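Local coordinates for protein salmonella plasmid virulence: SpvB (Salmonella typhimurium, PDB 6P0X) that probably transfers ADP-ribose from NAD(+) to an arginine of actin as a Salmonella virulence toxin, of which this chain is the N-terminal domain, at residues L310-E315 / A324-A329. Numbering follows the deposited sequence.
Sequences LLEYDE and AARTLA. With AKR (acrylic acid), chain E.
Leu310 and Arg326 face each other as a hydrogen-bonded pair where strands 304-314 and 321-328 run antiparallel in a beta hairpin, their local axes 4.6 Å apart. Leu310 N gives a nearly straight bond to Arg326 O (2.8 Å), and Arg326 N returns one to Leu310 O. Two residues along, Glu312 and Ala324 repeat the pair of N-H...O bonds, with Glu312 N standing above the carbonyl plane of Ala324 rather than within it. Between these pairs lies the non-hydrogen-bonded pair Leu311 and Ala325, where Ala325 CA lies 3.3 Å from Leu310 O, a CA-H...O contact.

Leu310, Glu312, Ala324 and Arg326 share one face. Leu310 is buried, and Leu328 lays its CD1 methyl 3.7 Å from Leu310 CB, an apolar contact that suits two leucines. The Leu310 first torsion (chi1 -169°) turns CG away from the backbone N and carries CD2 toward the Arg326 guanidinium. Ala324 sets its methyl alongside the extended Glu312 chain, 3.9 Å from both CB and OE2, small enough to leave that chain room. Arg326 bends at chi2 (122°), and this turn carries its guanidinium back over the strand pair, oblique to both Leu310 CD2 and Glu312 OE2. Its NE stays 4.2 Å from that oxygen, beyond a salt bridge.

On the other face, Leu311, a buried apolar chain, brings CD2 to 3.9 Å from the Ala325 methyl; Ala325 is short enough for Leu18 of strand 16-19 to pack on both.

A bound acrylic acid brings its O within 3.0 Å of Glu312 OE2. Two carboxylates this close would probably repel unless one is protonated, and the Arg326 charge nearby may ease the approach; the backbone ladder, meanwhile, fixes the register without relying on a salt bridge.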
loop_
_atom_site.group_PDB
_atom_site.type_symbol
_atom_site.label_atom_id
_atom_site.label_comp_id
_atom_site.label_asym_id
_atom_site.label_seq_id
_atom_site.Cartn_x
_atom_site.Cartn_y
_atom_site.Cartn_z
ATOM N N LEU A 310 -0.393 14.908 13.929
ATOM C CA LEU A 310 -0.911 15.990 13.108
ATOM C C LEU A 310 0.240 16.651 12.371
ATOM O O LEU A 310 1.251 17.029 12.985
ATOM C CB LEU A 310 -1.657 17.025 13.952
ATOM C CG LEU A 310 -2.454 18.059 13.150
ATOM C CD1 LEU A 310 -3.402 17.391 12.160
ATOM C CD2 LEU A 310 -3.212 19.004 14.079
ATOM N N LEU A 311 0.077 16.770 11.057
ATOM C CA LEU A 311 1.068 17.323 10.151
ATOM C C LEU A 311 0.605 18.693 9.683
ATOM O O LEU A 311 -0.558 18.865 9.303
ATOM C CB LEU A 311 1.270 16.398 8.950
ATOM C CG LEU A 311 1.517 14.918 9.259
ATOM C CD1 LEU A 311 1.479 14.085 7.985
ATOM C CD2 LEU A 311 2.833 14.714 10.000
ATOM N N GLU A 312 1.504 19.668 9.730
ATOM C CA GLU A 312 1.256 21.011 9.230
ATOM C C GLU A 312 2.129 21.243 8.007
ATOM O O GLU A 312 3.341 20.976 8.046
ATOM C CB GLU A 312 1.552 22.062 10.303
ATOM C CG GLU A 312 0.802 21.856 11.608
ATOM C CD GLU A 312 1.116 22.930 12.631
ATOM O OE1 GLU A 312 1.103 24.125 12.264
ATOM O OE2 GLU A 312 1.378 22.580 13.801
ATOM N N TYR A 313 1.519 21.779 6.949
ATOM C CA TYR A 313 2.158 21.969 5.657
ATOM C C TYR A 313 2.184 23.442 5.286
ATOM O O TYR A 313 1.300 24.215 5.668
ATOM C CB TYR A 313 1.415 21.227 4.538
ATOM C CG TYR A 313 1.508 19.725 4.576
ATOM C CD1 TYR A 313 2.573 19.061 3.983
ATOM C CD2 TYR A 313 0.515 18.967 5.179
ATOM C CE1 TYR A 313 2.655 17.686 4.005
ATOM C CE2 TYR A 313 0.588 17.594 5.206
ATOM C CZ TYR A 313 1.661 16.957 4.617
ATOM O OH TYR A 313 1.741 15.586 4.639
ATOM N N ASP A 314 3.200 23.817 4.513
ATOM C CA ASP A 314 3.187 25.078 3.779
ATOM C C ASP A 314 2.567 24.764 2.424
ATOM O O ASP A 314 3.218 24.174 1.559
ATOM C CB ASP A 314 4.595 25.642 3.630
ATOM C CG ASP A 314 5.148 26.196 4.928
ATOM O OD1 ASP A 314 4.367 26.760 5.725
ATOM O OD2 ASP A 314 6.371 26.065 5.152
ATOM N N GLU A 315 1.307 25.143 2.233
ATOM C CA GLU A 315 0.598 24.838 0.997
ATOM C C GLU A 315 0.614 26.044 0.076
ATOM O O GLU A 315 0.296 27.160 0.495
ATOM C CB GLU A 315 -0.852 24.418 1.223
ATOM C CG GLU A 315 -1.057 22.976 1.610
ATOM C CD GLU A 315 -2.451 22.498 1.221
ATOM O OE1 GLU A 315 -3.308 22.339 2.114
ATOM O OE2 GLU A 315 -2.688 22.310 0.005
ATOM N N ALA A 324 5.602 21.241 10.021
ATOM C CA ALA A 324 5.574 20.901 11.439
ATOM C C ALA A 324 4.854 19.577 11.647
ATOM O O ALA A 324 4.097 19.120 10.791
ATOM C CB ALA A 324 4.913 22.007 12.272
ATOM N N ALA A 325 5.101 18.965 12.805
ATOM C CA ALA A 325 4.423 17.730 13.172
ATOM C C ALA A 325 4.409 17.604 14.687
ATOM O O ALA A 325 5.374 17.984 15.355
ATOM C CB ALA A 325 5.100 16.509 12.545
ATOM N N ARG A 326 3.311 17.069 15.223
ATOM C CA ARG A 326 3.252 16.780 16.655
ATOM C C ARG A 326 2.171 15.745 16.927
ATOM O O ARG A 326 1.229 15.596 16.149
ATOM C CB ARG A 326 2.996 18.045 17.480
ATOM C CG ARG A 326 2.074 19.028 16.803
ATOM C CD ARG A 326 0.856 19.318 17.639
ATOM N NE ARG A 326 -0.009 20.287 16.976
ATOM C CZ ARG A 326 -0.955 20.988 17.589
ATOM N NH1 ARG A 326 -1.159 20.835 18.890
ATOM N NH2 ARG A 326 -1.693 21.850 16.901
ATOM N N THR A 327 2.307 15.038 18.051
ATOM C CA THR A 327 1.374 13.975 18.418
ATOM C C THR A 327 0.528 14.442 19.596
ATOM O O THR A 327 1.040 14.635 20.705
ATOM C CB THR A 327 2.105 12.679 18.761
ATOM O OG1 THR A 327 3.050 12.924 19.808
ATOM C CG2 THR A 327 2.817 12.128 17.539
ATOM N N LEU A 328 -0.765 14.614 19.345
ATOM C CA LEU A 328 -1.746 14.988 20.349
ATOM C C LEU A 328 -2.446 13.766 20.940
ATOM O O LEU A 328 -2.585 12.717 20.294
ATOM C CB LEU A 328 -2.795 15.931 19.752
ATOM C CG LEU A 328 -2.345 17.219 19.054
ATOM C CD1 LEU A 328 -2.068 16.966 17.580
ATOM C CD2 LEU A 328 -3.370 18.339 19.219
ATOM N N ALA A 329 -2.860 13.917 22.200
ATOM C CA ALA A 329 -3.693 12.968 22.925
ATOM C C ALA A 329 -4.906 13.717 23.468
ATOM O O ALA A 329 -4.808 14.889 23.836
ATOM C CB ALA A 329 -2.934 12.287 24.069
HETATM C CA AKR E . 4.111 26.078 14.712
HETATM C CB AKR E . 4.927 26.970 15.239
HETATM C C AKR E . 3.118 25.324 15.595
HETATM O O AKR E . 3.179 24.070 15.701
HETATM O OXT AKR E . 2.234 25.962 16.223
#